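Local structure of cytosol aminopeptidase (Coxiella burnetii, 3IJ3) at residues T168-I173 with G465-L470; A202-I207 with L231-K236; K244-G249 with R295-I300; L281-M286 with A472-L477; L353-S358 with P444-D449. The protein probably removes amino-terminal residues from peptides as a manganese-dependent metalloaminopeptidase of the M17 family. All coordinates share one frame; numbering follows the deposited sequence.

How the contacts relate
Contacts 2, 3 and 5 are strand pairs of one mixed sheet in the catalytic domain, while contacts 1 and 4 join the helices and a loop packed against it. Contacts 2 and 3 are coupled by the Asp234–Arg297 salt bridge and share a sulfate; contacts 3 and 5 are coupled by backbone bonds between strands 244-252 and 353-359. Contact 2 is the most exposed, antiparallel and rich in lysine. Contacts 3 and 5 are buried parallel pairs, though contact 5 carries a polar cluster on one face. Contacts 1 and 4 are buried and apolar, and both involve the C-terminal helix 470-481; Thr168 and Thr169 of contact 1 also meet Arg285 of helix 275-289.

Contact 1: residues T168-I173 with G465-L470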
# COMPACT_ATOMS: atom_id res chain seq x y z
N THR A 168 24.50 -2.74 37.08
CA THR A 168 25.15 -3.76 36.28
C THR A 168 24.15 -4.65 35.57
O THR A 168 24.36 -5.05 34.43
CB THR A 168 26.16 -4.59 37.09
OG1 THR A 168 25.49 -5.29 38.16
CG2 THR A 168 27.29 -3.67 37.64
N THR A 169 23.02 -4.92 36.22
CA THR A 169 21.98 -5.77 35.62
C THR A 169 21.29 -5.00 34.47
O THR A 169 21.04 -5.57 33.41
CB THR A 169 20.96 -6.19 36.68
OG1 THR A 169 21.63 -7.00 37.68
CG2 THR A 169 19.82 -6.96 36.05
N ILE A 170 20.97 -3.73 34.69
CA ILE A 170 20.32 -2.93 33.63
C ILE A 170 21.29 -2.74 32.46
O ILE A 170 20.86 -2.79 31.30
CB ILE A 170 19.74 -1.61 34.17
CG1 ILE A 170 18.60 -1.93 35.15
CG2 ILE A 170 19.29 -0.70 32.99
CD1 ILE A 170 18.16 -0.75 36.01
N TYR A 171 22.56 -2.49 32.75
CA TYR A 171 23.58 -2.38 31.71
C TYR A 171 23.66 -3.67 30.87
O TYR A 171 23.83 -3.62 29.63
CB TYR A 171 24.93 -2.05 32.29
CG TYR A 171 25.21 -0.56 32.50
CD1 TYR A 171 24.22 0.33 32.89
CD2 TYR A 171 26.51 -0.09 32.39
CE1 TYR A 171 24.52 1.71 33.12
CE2 TYR A 171 26.81 1.25 32.61
CZ TYR A 171 25.81 2.14 32.96
OH TYR A 171 26.19 3.47 33.19
N LEU A 172 23.57 -4.82 31.54
CA LEU A 172 23.60 -6.10 30.84
C LEU A 172 22.41 -6.20 29.87
O LEU A 172 22.57 -6.59 28.72
CB LEU A 172 23.57 -7.27 31.83
CG LEU A 172 23.43 -8.66 31.24
CD1 LEU A 172 24.65 -8.97 30.34
CD2 LEU A 172 23.33 -9.69 32.40
N ILE A 173 21.21 -5.87 30.37
CA ILE A 173 19.99 -5.90 29.54
C ILE A 173 20.14 -4.98 28.33
O ILE A 173 19.86 -5.39 27.19
CB ILE A 173 18.75 -5.54 30.38
CG1 ILE A 173 18.47 -6.64 31.40
CG2 ILE A 173 17.50 -5.34 29.50
CD1 ILE A 173 17.42 -6.30 32.44
N GLY A 465 18.25 -0.21 23.54
CA GLY A 465 17.65 -1.18 24.47
C GLY A 465 17.40 -0.61 25.84
O GLY A 465 18.14 0.28 26.32
N GLU A 466 16.38 -1.12 26.49
CA GLU A 466 16.04 -0.65 27.80
C GLU A 466 15.36 -1.70 28.63
O GLU A 466 14.66 -2.59 28.10
CB GLU A 466 15.15 0.59 27.69
CG GLU A 466 14.84 1.27 28.99
CD GLU A 466 16.09 1.74 29.72
OE1 GLU A 466 16.36 2.94 29.67
OE2 GLU A 466 16.82 0.89 30.32
N ALA A 467 15.59 -1.61 29.95
CA ALA A 467 14.95 -2.47 30.93
C ALA A 467 13.69 -1.81 31.48
O ALA A 467 13.72 -0.63 31.88
CB ALA A 467 15.92 -2.75 32.09
N MET A 468 12.65 -2.59 31.61
CA MET A 468 11.41 -2.10 32.16
C MET A 468 10.75 -3.23 32.92
O MET A 468 11.14 -4.39 32.80
CB MET A 468 10.54 -1.52 31.06
CG MET A 468 10.34 -2.43 29.89
SD MET A 468 9.94 -1.53 28.37
CE MET A 468 11.47 -0.61 28.20
N ALA A 469 9.82 -2.84 33.78
CA ALA A 469 9.04 -3.77 34.62
C ALA A 469 9.80 -4.53 35.71
O ALA A 469 9.17 -4.96 36.68
CB ALA A 469 8.28 -4.79 33.77
N LEU A 470 11.12 -4.68 35.57
CA LEU A 470 11.91 -5.47 36.52
C LEU A 470 11.98 -5.03 37.93
O LEU A 470 12.00 -5.88 38.82
CB LEU A 470 13.36 -5.69 36.02
CG LEU A 470 13.53 -6.45 34.74
CD1 LEU A 470 14.99 -6.93 34.71
CD2 LEU A 470 12.58 -7.61 34.73
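Ile173 and Leu470 reach for each other tip to tip, with CD1 of Ile173 only 3.4 Å from CD1 of Leu470, tighter than usual for two methyl groups. Next to this meeting Ala467 turns its methyl toward helix 157-178, where two isoleucines close on it. CD1 of Ile173 lies 3.9 Å from Ala467 CB, and CG2 of Ile170 comes to 4.0 Å from that same CB. Both branches of Ile173 are used: with CG1 opposite the carbonyl carbon (chi1 -68°), the long arm runs out to Leu470 while CG2 stays beside Ala467. Glu466 starts out pointing away from the helix, but its chain folds at chi2 (59°) and brings OE2 back to 4.0 Å from Ile170 CG2. There OE2 accepts the N-H of Ala467 at 2.8 Å, using its anti lone pair. The other oxygen, OE1, is taken by Arg174 and Asn454. His279 of helix 275-289 packs on both Ile173 and Leu470. The two segments thus meet through dispersion and fit of shape, while the one buried carboxylate is satisfied by a backbone N-H and outside partners, and with Arg174 beside it probably stays ionised.

Contact 2: residues A202-I207 with L231-K236; sequences AKVKII and LLIDLK. With SO4 (sulfate ion), chain G.
OD2 of Asp234, beside Lys205 on the neighbouring strand, is gripped from several quarters. A water donates to it at 2.7 Å, Arg297 of strand 295-305 forms a salt bridge with it, and Lys205 NZ adds a long one at 3.9 Å. The Lys205 chain runs beside the aspartate, pointing the same way, and its kink at chi3 (66°) lays CE 3.4 Å from Asp234 OD2, so a methylene comes closer than the charge does. The same water is a weak partner of Lys205 NZ. Further along this face Lys203 and Lys236 also run side by side, CG of Lys203 to CB of Lys236 3.7 Å, and both end on a sulfate: Lys203 NZ gives a hydrogen bond to O1 at 2.7 Å and Lys236 NZ one to O3 at 2.6 Å. Arg295 is a further donor to this ion, and Lys236 NZ also pairs with Glu349. The opposite face is apolar. Val204 and Ile206 run alongside Ile233, and Val204 slants across Leu235, with CD1 of Ile206 3.9 Å from CG1 of Ile233; helix 186-200 covers them through Ala197, Ala190 and Val193. Six backbone hydrogen bonds join the strands, two each at the pairs Lys203–Lys236, Lys205–Asp234 and Ile207–Leu232. Strand 203-208 finds no second strand within the chain, whereas 231-237 goes on to pair with 295-305. This is an antiparallel border on the otherwise largely parallel core of an alpha/beta sheet, here that of the M17 catalytic domain.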
# COMPACT_ATOMS: atom_id res chain seq x y z
N ALA A 202 25.38 -21.34 39.30
CA ALA A 202 24.08 -21.85 38.84
C ALA A 202 24.40 -22.89 37.78
O ALA A 202 25.51 -22.87 37.22
CB ALA A 202 23.23 -20.75 38.24
N LYS A 203 23.49 -23.83 37.52
CA LYS A 203 23.70 -24.87 36.52
C LYS A 203 22.95 -24.47 35.25
O LYS A 203 21.87 -23.88 35.32
CB LYS A 203 23.20 -26.26 37.01
CG LYS A 203 21.68 -26.39 37.13
CD LYS A 203 21.07 -27.86 37.10
CE LYS A 203 20.93 -28.53 38.42
NZ LYS A 203 20.13 -29.80 38.25
N VAL A 204 23.54 -24.75 34.10
CA VAL A 204 22.93 -24.43 32.81
C VAL A 204 22.98 -25.64 31.89
O VAL A 204 24.04 -26.27 31.71
CB VAL A 204 23.63 -23.26 32.11
CG1 VAL A 204 22.91 -22.92 30.78
CG2 VAL A 204 23.68 -22.03 33.02
N LYS A 205 21.83 -25.93 31.29
CA LYS A 205 21.66 -26.99 30.32
C LYS A 205 21.24 -26.30 29.02
O LYS A 205 20.40 -25.42 29.06
CB LYS A 205 20.53 -27.94 30.81
CG LYS A 205 20.06 -28.93 29.78
CD LYS A 205 19.15 -30.00 30.38
CE LYS A 205 17.85 -29.48 30.89
NZ LYS A 205 17.02 -30.64 31.34
N ILE A 206 21.82 -26.70 27.90
CA ILE A 206 21.46 -26.19 26.58
C ILE A 206 20.88 -27.35 25.79
O ILE A 206 21.56 -28.38 25.60
CB ILE A 206 22.67 -25.64 25.83
CG1 ILE A 206 23.41 -24.59 26.67
CG2 ILE A 206 22.26 -25.11 24.45
CD1 ILE A 206 22.60 -23.38 27.01
N ILE A 207 19.63 -27.20 25.37
CA ILE A 207 18.94 -28.20 24.58
C ILE A 207 19.03 -27.73 23.12
O ILE A 207 18.56 -26.66 22.77
CB ILE A 207 17.48 -28.40 25.03
CG1 ILE A 207 17.44 -28.77 26.52
CG2 ILE A 207 16.79 -29.50 24.15
CD1 ILE A 207 16.02 -29.08 27.05
N LEU A 231 17.84 -23.24 19.94
CA LEU A 231 18.16 -23.95 21.18
C LEU A 231 17.28 -23.47 22.32
O LEU A 231 16.56 -22.48 22.19
CB LEU A 231 19.64 -23.81 21.50
CG LEU A 231 20.22 -22.41 21.62
CD1 LEU A 231 19.98 -21.94 23.04
CD2 LEU A 231 21.70 -22.31 21.33
N LEU A 232 17.30 -24.23 23.41
CA LEU A 232 16.60 -23.87 24.62
C LEU A 232 17.63 -23.81 25.74
O LEU A 232 18.41 -24.75 25.93
CB LEU A 232 15.51 -24.87 24.98
CG LEU A 232 14.79 -24.67 26.32
CD1 LEU A 232 13.99 -23.35 26.35
CD2 LEU A 232 13.90 -25.85 26.61
N ILE A 233 17.68 -22.68 26.42
CA ILE A 233 18.57 -22.47 27.57
C ILE A 233 17.75 -22.73 28.84
O ILE A 233 16.69 -22.14 29.00
CB ILE A 233 19.08 -21.02 27.59
CG1 ILE A 233 19.81 -20.70 26.29
CG2 ILE A 233 20.00 -20.75 28.81
CD1 ILE A 233 19.86 -19.19 25.98
N ASP A 234 18.29 -23.54 29.77
CA ASP A 234 17.60 -23.93 31.01
C ASP A 234 18.58 -23.81 32.17
O ASP A 234 19.50 -24.62 32.30
CB ASP A 234 17.10 -25.37 30.84
CG ASP A 234 16.21 -25.88 32.00
OD1 ASP A 234 15.99 -25.17 32.98
OD2 ASP A 234 15.72 -27.05 31.89
N LEU A 235 18.43 -22.75 32.96
CA LEU A 235 19.29 -22.48 34.11
C LEU A 235 18.56 -22.74 35.41
O LEU A 235 17.36 -22.42 35.54
CB LEU A 235 19.79 -21.02 34.08
CG LEU A 235 20.56 -20.44 35.30
CD1 LEU A 235 21.41 -19.23 34.91
CD2 LEU A 235 19.59 -20.04 36.44
N LYS A 236 19.27 -23.32 36.39
CA LYS A 236 18.71 -23.56 37.72
C LYS A 236 19.67 -23.10 38.81
O LYS A 236 20.88 -23.22 38.69
CB LYS A 236 18.34 -25.02 37.95
CG LYS A 236 17.14 -25.45 37.14
CD LYS A 236 16.69 -26.88 37.41
CE LYS A 236 15.29 -27.10 36.81
NZ LYS A 236 14.74 -28.46 37.08
S SO4 G . 16.16 -30.47 39.41
O1 SO4 G . 17.49 -30.22 38.87
O2 SO4 G . 16.27 -31.01 40.76
O3 SO4 G . 15.42 -29.22 39.47
O4 SO4 G . 15.44 -31.42 38.57
O HOH W 1 14.59 -28.70 30.03

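Contact 3: residues K244-G249 with R295-I300; sequences KVTLVG and RLRLLI. With SO4 (sulfate ion), chain G.
Backbone bonds come first between Lys244-Gly249 and Arg295-Ile300: five N-H...O links in parallel register, the straightest from Leu247 N to Arg297 O at 2.8 Å (172°). CA-H...O contacts fill the spaces between them, such as Val248 CA to Leu299 O at 3.2 Å. A single water adds to this, donating to Thr246 OG1 and to Arg295 O at 2.9 Å each. Among the apolar contacts, CD1 of Leu247 meets CD1 of Leu296 at 3.9 Å, and Leu298 CD1 packs against Leu247 CB. On the other face Thr246 CG2 lies 4.0 Å from Leu299 CD1, and that same Leu299 methyl sits over one face of the Arg297 guanidinium, toward its rim. The charged ends lead away from this strand pair: Arg297 binds Asp234, Glu345 and Glu349. The bend of Arg295 at chi2 (55°) turns its guanidinium to the sulfate, where NH2 reaches O3 at 3.2 Å edge-on; NH1 is held by Gly238 O. The two strands lie inside the sheet, between 231-237 and 353-359, with helix 275-289 packed on Leu296 and Leu298 and helix 335-347 on Thr246, Val248 and Leu299.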
# COMPACT_ATOMS: atom_id res chain seq x y z
N LYS A 244 9.47 -22.75 44.14
CA LYS A 244 9.94 -22.65 42.77
C LYS A 244 9.39 -21.42 42.06
O LYS A 244 8.18 -21.24 41.96
CB LYS A 244 9.55 -23.91 41.99
CG LYS A 244 10.29 -25.18 42.39
CD LYS A 244 9.82 -26.34 41.51
CE LYS A 244 10.67 -27.60 41.68
NZ LYS A 244 10.62 -28.13 43.03
N VAL A 245 10.30 -20.57 41.61
CA VAL A 245 9.97 -19.39 40.80
C VAL A 245 10.64 -19.64 39.47
O VAL A 245 11.88 -19.80 39.43
CB VAL A 245 10.49 -18.09 41.43
CG1 VAL A 245 10.29 -16.89 40.45
CG2 VAL A 245 9.80 -17.85 42.77
N THR A 246 9.85 -19.70 38.40
CA THR A 246 10.37 -19.98 37.07
C THR A 246 10.13 -18.79 36.15
O THR A 246 8.99 -18.28 36.03
CB THR A 246 9.74 -21.27 36.46
OG1 THR A 246 10.03 -22.39 37.30
CG2 THR A 246 10.28 -21.53 34.98
N LEU A 247 11.22 -18.32 35.52
CA LEU A 247 11.22 -17.19 34.63
C LEU A 247 11.40 -17.70 33.20
O LEU A 247 12.22 -18.59 32.95
CB LEU A 247 12.36 -16.25 34.97
CG LEU A 247 12.47 -15.78 36.42
CD1 LEU A 247 13.69 -14.81 36.59
CD2 LEU A 247 11.16 -15.13 36.92
N VAL A 248 10.61 -17.15 32.29
CA VAL A 248 10.64 -17.52 30.90
C VAL A 248 10.81 -16.27 30.05
O VAL A 248 10.15 -15.25 30.26
CB VAL A 248 9.36 -18.25 30.53
CG1 VAL A 248 9.38 -18.65 29.02
CG2 VAL A 248 9.14 -19.49 31.43
N GLY A 249 11.73 -16.30 29.10
CA GLY A 249 11.95 -15.15 28.24
C GLY A 249 12.09 -15.46 26.75
O GLY A 249 12.80 -16.37 26.36
N ARG A 295 13.84 -21.37 44.65
CA ARG A 295 14.45 -22.32 43.71
C ARG A 295 14.15 -21.70 42.35
O ARG A 295 13.03 -21.76 41.85
CB ARG A 295 13.83 -23.70 43.86
CG ARG A 295 14.34 -24.74 42.89
CD ARG A 295 15.87 -24.91 42.88
NE ARG A 295 16.26 -26.01 41.98
CZ ARG A 295 17.50 -26.44 41.78
NH1 ARG A 295 18.55 -25.87 42.40
NH2 ARG A 295 17.70 -27.47 40.95
N LEU A 296 15.18 -21.08 41.76
CA LEU A 296 15.06 -20.36 40.51
C LEU A 296 15.31 -21.24 39.30
O LEU A 296 16.24 -22.07 39.28
CB LEU A 296 16.09 -19.23 40.48
CG LEU A 296 16.25 -18.42 39.19
CD1 LEU A 296 14.97 -17.62 38.91
CD2 LEU A 296 17.47 -17.51 39.31
N ARG A 297 14.48 -21.06 38.29
CA ARG A 297 14.71 -21.70 37.01
C ARG A 297 14.47 -20.62 35.97
O ARG A 297 13.55 -19.80 36.11
CB ARG A 297 13.76 -22.88 36.79
CG ARG A 297 13.96 -23.57 35.48
CD ARG A 297 12.98 -24.71 35.30
NE ARG A 297 13.40 -25.63 34.25
CZ ARG A 297 12.69 -26.69 33.85
NH1 ARG A 297 11.47 -26.91 34.36
NH2 ARG A 297 13.17 -27.51 32.93
N LEU A 298 15.32 -20.58 34.95
CA LEU A 298 15.22 -19.64 33.84
C LEU A 298 15.22 -20.43 32.54
O LEU A 298 16.15 -21.21 32.27
CB LEU A 298 16.40 -18.66 33.86
CG LEU A 298 16.64 -17.80 32.61
CD1 LEU A 298 15.53 -16.73 32.44
CD2 LEU A 298 17.99 -17.12 32.69
N LEU A 299 14.16 -20.25 31.74
CA LEU A 299 13.99 -20.91 30.46
C LEU A 299 13.92 -19.88 29.36
O LEU A 299 13.07 -18.98 29.38
CB LEU A 299 12.69 -21.75 30.48
CG LEU A 299 12.74 -23.01 31.33
CD1 LEU A 299 11.32 -23.49 31.67
CD2 LEU A 299 13.52 -24.10 30.56
N ILE A 300 14.85 -20.00 28.40
CA ILE A 300 14.89 -19.09 27.25
C ILE A 300 14.97 -19.86 25.91
O ILE A 300 16.00 -20.51 25.62
CB ILE A 300 16.11 -18.13 27.32
CG1 ILE A 300 15.99 -17.19 28.51
CG2 ILE A 300 16.28 -17.36 26.00
CD1 ILE A 300 17.31 -16.41 28.82
S SO4 G . 16.16 -30.47 39.41
O1 SO4 G . 17.49 -30.22 38.87
O2 SO4 G . 16.27 -31.01 40.76
O3 SO4 G . 15.42 -29.22 39.47
O4 SO4 G . 15.44 -31.42 38.57
O HOH W 2 11.69 -22.97 39.62

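Contact 4: residues L281-M286 with A472-L477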
# COMPACT_ATOMS: atom_id res chain seq x y z
N LEU A 281 16.76 -12.99 32.01
CA LEU A 281 18.12 -13.20 32.50
C LEU A 281 18.49 -12.14 33.55
O LEU A 281 19.08 -12.46 34.59
CB LEU A 281 19.13 -13.16 31.33
CG LEU A 281 20.60 -13.27 31.73
CD1 LEU A 281 20.88 -14.57 32.55
CD2 LEU A 281 21.50 -13.18 30.49
N GLY A 282 18.12 -10.88 33.32
CA GLY A 282 18.44 -9.81 34.27
C GLY A 282 17.74 -10.00 35.61
O GLY A 282 18.37 -9.86 36.68
N LEU A 283 16.47 -10.38 35.56
CA LEU A 283 15.71 -10.66 36.78
C LEU A 283 16.35 -11.86 37.53
O LEU A 283 16.52 -11.80 38.75
CB LEU A 283 14.23 -10.90 36.48
CG LEU A 283 13.38 -11.11 37.71
CD1 LEU A 283 13.49 -9.90 38.70
CD2 LEU A 283 11.96 -11.37 37.27
N ALA A 284 16.71 -12.91 36.80
CA ALA A 284 17.41 -14.05 37.39
C ALA A 284 18.68 -13.58 38.10
O ALA A 284 18.98 -14.01 39.22
CB ALA A 284 17.78 -15.08 36.29
N ARG A 285 19.46 -12.73 37.43
CA ARG A 285 20.68 -12.20 38.02
C ARG A 285 20.43 -11.45 39.33
O ARG A 285 21.17 -11.65 40.31
CB ARG A 285 21.43 -11.35 37.00
CG ARG A 285 22.77 -10.86 37.53
CD ARG A 285 23.58 -10.24 36.41
NE ARG A 285 24.90 -9.90 36.88
CZ ARG A 285 25.26 -8.72 37.39
NH1 ARG A 285 24.41 -7.71 37.46
NH2 ARG A 285 26.51 -8.55 37.81
N MET A 286 19.38 -10.62 39.39
CA MET A 286 19.06 -9.91 40.64
C MET A 286 18.67 -10.87 41.76
O MET A 286 19.08 -10.70 42.91
CB MET A 286 17.97 -8.85 40.42
CG MET A 286 18.43 -7.65 39.62
SD MET A 286 19.66 -6.69 40.51
CE MET A 286 18.87 -6.53 42.07
N ALA A 472 9.68 -3.45 39.52
CA ALA A 472 8.36 -3.78 40.09
C ALA A 472 8.32 -5.26 40.41
O ALA A 472 7.95 -5.66 41.52
CB ALA A 472 7.21 -3.44 39.10
N VAL A 473 8.67 -6.09 39.44
CA VAL A 473 8.65 -7.55 39.65
C VAL A 473 9.57 -7.95 40.80
O VAL A 473 9.18 -8.75 41.65
CB VAL A 473 8.99 -8.36 38.40
CG1 VAL A 473 9.03 -9.88 38.72
CG2 VAL A 473 7.98 -8.05 37.27
N PHE A 474 10.79 -7.41 40.83
CA PHE A 474 11.71 -7.75 41.90
C PHE A 474 11.19 -7.35 43.27
O PHE A 474 11.35 -8.09 44.26
CB PHE A 474 13.14 -7.22 41.67
CG PHE A 474 14.12 -7.76 42.64
CD1 PHE A 474 14.54 -9.08 42.55
CD2 PHE A 474 14.61 -6.98 43.68
CE1 PHE A 474 15.41 -9.63 43.49
CE2 PHE A 474 15.50 -7.52 44.61
CZ PHE A 474 15.91 -8.86 44.49
N HIS A 475 10.61 -6.15 43.37
CA HIS A 475 10.01 -5.70 44.62
C HIS A 475 8.96 -6.72 45.09
O HIS A 475 8.92 -7.12 46.27
CB HIS A 475 9.38 -4.31 44.44
CG HIS A 475 8.61 -3.84 45.63
ND1 HIS A 475 9.17 -3.06 46.61
CD2 HIS A 475 7.32 -4.04 45.99
CE1 HIS A 475 8.27 -2.81 47.54
NE2 HIS A 475 7.14 -3.41 47.19
N TYR A 476 8.08 -7.13 44.18
CA TYR A 476 7.07 -8.14 44.47
C TYR A 476 7.72 -9.43 45.03
O TYR A 476 7.29 -9.96 46.05
CB TYR A 476 6.21 -8.45 43.21
CG TYR A 476 5.42 -9.70 43.41
CD1 TYR A 476 4.34 -9.70 44.27
CD2 TYR A 476 5.82 -10.90 42.87
CE1 TYR A 476 3.64 -10.86 44.52
CE2 TYR A 476 5.12 -12.06 43.10
CZ TYR A 476 4.03 -12.03 43.94
OH TYR A 476 3.33 -13.18 44.22
N LEU A 477 8.76 -9.92 44.35
CA LEU A 477 9.44 -11.14 44.79
C LEU A 477 10.05 -11.01 46.18
O LEU A 477 9.97 -11.93 46.99
CB LEU A 477 10.50 -11.57 43.78
CG LEU A 477 9.97 -11.95 42.40
CD1 LEU A 477 11.14 -12.27 41.44
CD2 LEU A 477 9.00 -13.15 42.48
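The ring of Phe474 has Met286 CB over one face and Leu283 CD1 at its edge, near the ring plane. It is the centre of a helix-helix packing: 275-289 and 470-481 run in roughly the same direction, 36° apart, with their local axes 10.7 Å from each other, and both lie on the same side of the central sheet. That spacing is wide enough for side chains to fill the gap. Phe474 leaves its helix with CG opposite the backbone N (chi1 -170°), which sends the ring across to helix 275-289. CD1 of the ring is 4.0 Å from Met286 CB, and CE1 comes to 3.9 Å from the carbonyl oxygen of Met286, so the rim of the ring also touches the backbone of that residue. Met286 also packs on helix 157-178, its SD beside Thr169 and its side chain touching Trp166. Leu283 splits its two methyls: CD1 goes to Phe474 CB at 4.0 Å and, more loosely, to Leu477 CD1, while CD2 takes Val473. Beneath them strand 353-359 supplies the floor, Phe357 under Leu283, Ile355 under Val473 and Leu353 under Leu477. Between these segments the helices meet by apolar packing, apart from the ring's contact with the Met286 carbonyl oxygen. Leu283 and Val473 cross at about a right angle, with CD2 of the leucine 3.6 Å from CG1 of the valine.

Contact 5: residues L353-S358 with P444-D449; sequences LIIDFS and PWAHFD
Parallel strands at the heart of the alpha/beta sheet meet here, 353-359 against 445-454, with Asp356 reaching across to two ring nitrogens of its neighbour. OD2 of Asp356 accepts the indole N-H of Trp445 at 2.8 Å (NE1), met on its anti side and close to the indole plane. OD1 faces His447 ND1, a His-carboxylate hydrogen bond whose modelled 2.3 Å is too short to trust as a length. The carboxylate is tilted against the planes of both rings, by 48° in the case of the imidazole. With chi1 at 80°, CG of Asp356 sits between the backbone N and the carbonyl carbon, and the carboxylate leans over the neighbouring strand. Ile354 CG2 packs on Trp445 CD1 at 3.9 Å on this same face. The other face is hydrocarbon: CG2 of Ile355 comes up to the edge of the Phe448 ring, 3.8 Å from CD2. Phe357 and Phe448 run side by side with planes 13° apart but slid past each other, centroids 5.3 Å apart. Helix 470-481 covers this face through Leu470 and Val473. Five backbone bonds join the strands, Phe448 N to Asp356 O at 2.8 Å among them. Near the strand ends Ser358 touches Lys250, one of the residues at the bound lithium; alpha/beta sheets typically place their sites here, at the C-terminal ends of parallel strands.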
# COMPACT_ATOMS: atom_id res chain seq x y z
N LEU A 353 5.31 -20.05 41.06
CA LEU A 353 5.10 -18.89 40.20
C LEU A 353 5.86 -19.02 38.89
O LEU A 353 6.98 -19.54 38.87
CB LEU A 353 5.65 -17.62 40.91
CG LEU A 353 5.63 -16.31 40.12
CD1 LEU A 353 4.19 -15.86 39.88
CD2 LEU A 353 6.43 -15.27 40.91
N ILE A 354 5.22 -18.59 37.81
CA ILE A 354 5.87 -18.50 36.49
C ILE A 354 5.72 -17.06 36.03
O ILE A 354 4.61 -16.51 36.10
CB ILE A 354 5.23 -19.41 35.41
CG1 ILE A 354 5.25 -20.87 35.86
CG2 ILE A 354 5.96 -19.19 34.03
CD1 ILE A 354 4.48 -21.84 34.90
N ILE A 355 6.80 -16.44 35.56
CA ILE A 355 6.73 -15.10 35.00
C ILE A 355 7.41 -15.14 33.66
O ILE A 355 8.57 -15.61 33.54
CB ILE A 355 7.42 -14.02 35.84
CG1 ILE A 355 6.80 -13.92 37.23
CG2 ILE A 355 7.34 -12.64 35.12
CD1 ILE A 355 7.50 -12.94 38.12
N ASP A 356 6.71 -14.71 32.62
CA ASP A 356 7.32 -14.61 31.28
C ASP A 356 7.41 -13.16 30.80
O ASP A 356 6.62 -12.29 31.20
CB ASP A 356 6.68 -15.54 30.25
CG ASP A 356 5.41 -15.04 29.66
OD1 ASP A 356 5.46 -14.05 28.89
OD2 ASP A 356 4.36 -15.71 29.88
N PHE A 357 8.44 -12.92 30.00
CA PHE A 357 8.71 -11.61 29.41
C PHE A 357 8.81 -11.82 27.92
O PHE A 357 9.56 -12.69 27.45
CB PHE A 357 10.02 -11.03 29.91
CG PHE A 357 10.03 -10.69 31.37
CD1 PHE A 357 9.60 -9.45 31.80
CD2 PHE A 357 10.47 -11.60 32.29
CE1 PHE A 357 9.63 -9.11 33.14
CE2 PHE A 357 10.47 -11.29 33.66
CZ PHE A 357 10.06 -10.05 34.08
N SER A 358 8.05 -11.03 27.19
CA SER A 358 8.02 -11.13 25.75
C SER A 358 7.96 -9.74 25.14
O SER A 358 7.36 -8.86 25.68
CB SER A 358 6.80 -11.94 25.34
OG SER A 358 6.80 -12.19 23.96
N PRO A 444 0.11 -19.99 39.50
CA PRO A 444 0.14 -18.52 39.36
C PRO A 444 1.10 -18.12 38.25
O PRO A 444 2.27 -18.53 38.26
CB PRO A 444 0.62 -18.04 40.74
CG PRO A 444 0.24 -19.13 41.64
CD PRO A 444 0.45 -20.39 40.88
N TRP A 445 0.59 -17.38 37.28
CA TRP A 445 1.37 -17.01 36.08
C TRP A 445 1.14 -15.56 35.65
O TRP A 445 -0.01 -15.12 35.51
CB TRP A 445 1.00 -17.99 34.94
CG TRP A 445 1.41 -17.56 33.57
CD1 TRP A 445 2.68 -17.36 33.10
CD2 TRP A 445 0.52 -17.30 32.46
NE1 TRP A 445 2.64 -16.96 31.76
CE2 TRP A 445 1.33 -16.93 31.36
CE3 TRP A 445 -0.87 -17.34 32.31
CZ2 TRP A 445 0.78 -16.60 30.11
CZ3 TRP A 445 -1.41 -16.99 31.04
CH2 TRP A 445 -0.58 -16.62 29.98
N ALA A 446 2.24 -14.84 35.42
CA ALA A 446 2.20 -13.47 34.94
C ALA A 446 2.99 -13.42 33.63
O ALA A 446 4.06 -14.03 33.52
CB ALA A 446 2.83 -12.47 35.97
N HIS A 447 2.42 -12.73 32.65
CA HIS A 447 3.03 -12.54 31.33
C HIS A 447 3.16 -11.05 31.09
O HIS A 447 2.17 -10.31 31.18
CB HIS A 447 2.14 -13.19 30.28
CG HIS A 447 2.38 -12.71 28.88
ND1 HIS A 447 3.48 -13.07 28.14
CD2 HIS A 447 1.61 -11.95 28.06
CE1 HIS A 447 3.41 -12.50 26.95
NE2 HIS A 447 2.27 -11.84 26.87
N PHE A 448 4.38 -10.63 30.75
CA PHE A 448 4.68 -9.27 30.47
C PHE A 448 4.99 -9.06 28.99
O PHE A 448 5.86 -9.78 28.42
CB PHE A 448 5.90 -8.77 31.26
CG PHE A 448 5.62 -8.52 32.69
CD1 PHE A 448 5.17 -7.29 33.11
CD2 PHE A 448 5.80 -9.52 33.63
CE1 PHE A 448 4.90 -7.06 34.45
CE2 PHE A 448 5.53 -9.28 34.98
CZ PHE A 448 5.09 -8.07 35.38
N ASP A 449 4.26 -8.15 28.36
CA ASP A 449 4.53 -7.74 26.98
C ASP A 449 5.24 -6.41 27.13
O ASP A 449 4.69 -5.45 27.72
CB ASP A 449 3.27 -7.58 26.15
CG ASP A 449 2.65 -8.89 25.78
OD1 ASP A 449 3.41 -9.85 25.58
OD2 ASP A 449 1.40 -8.96 25.68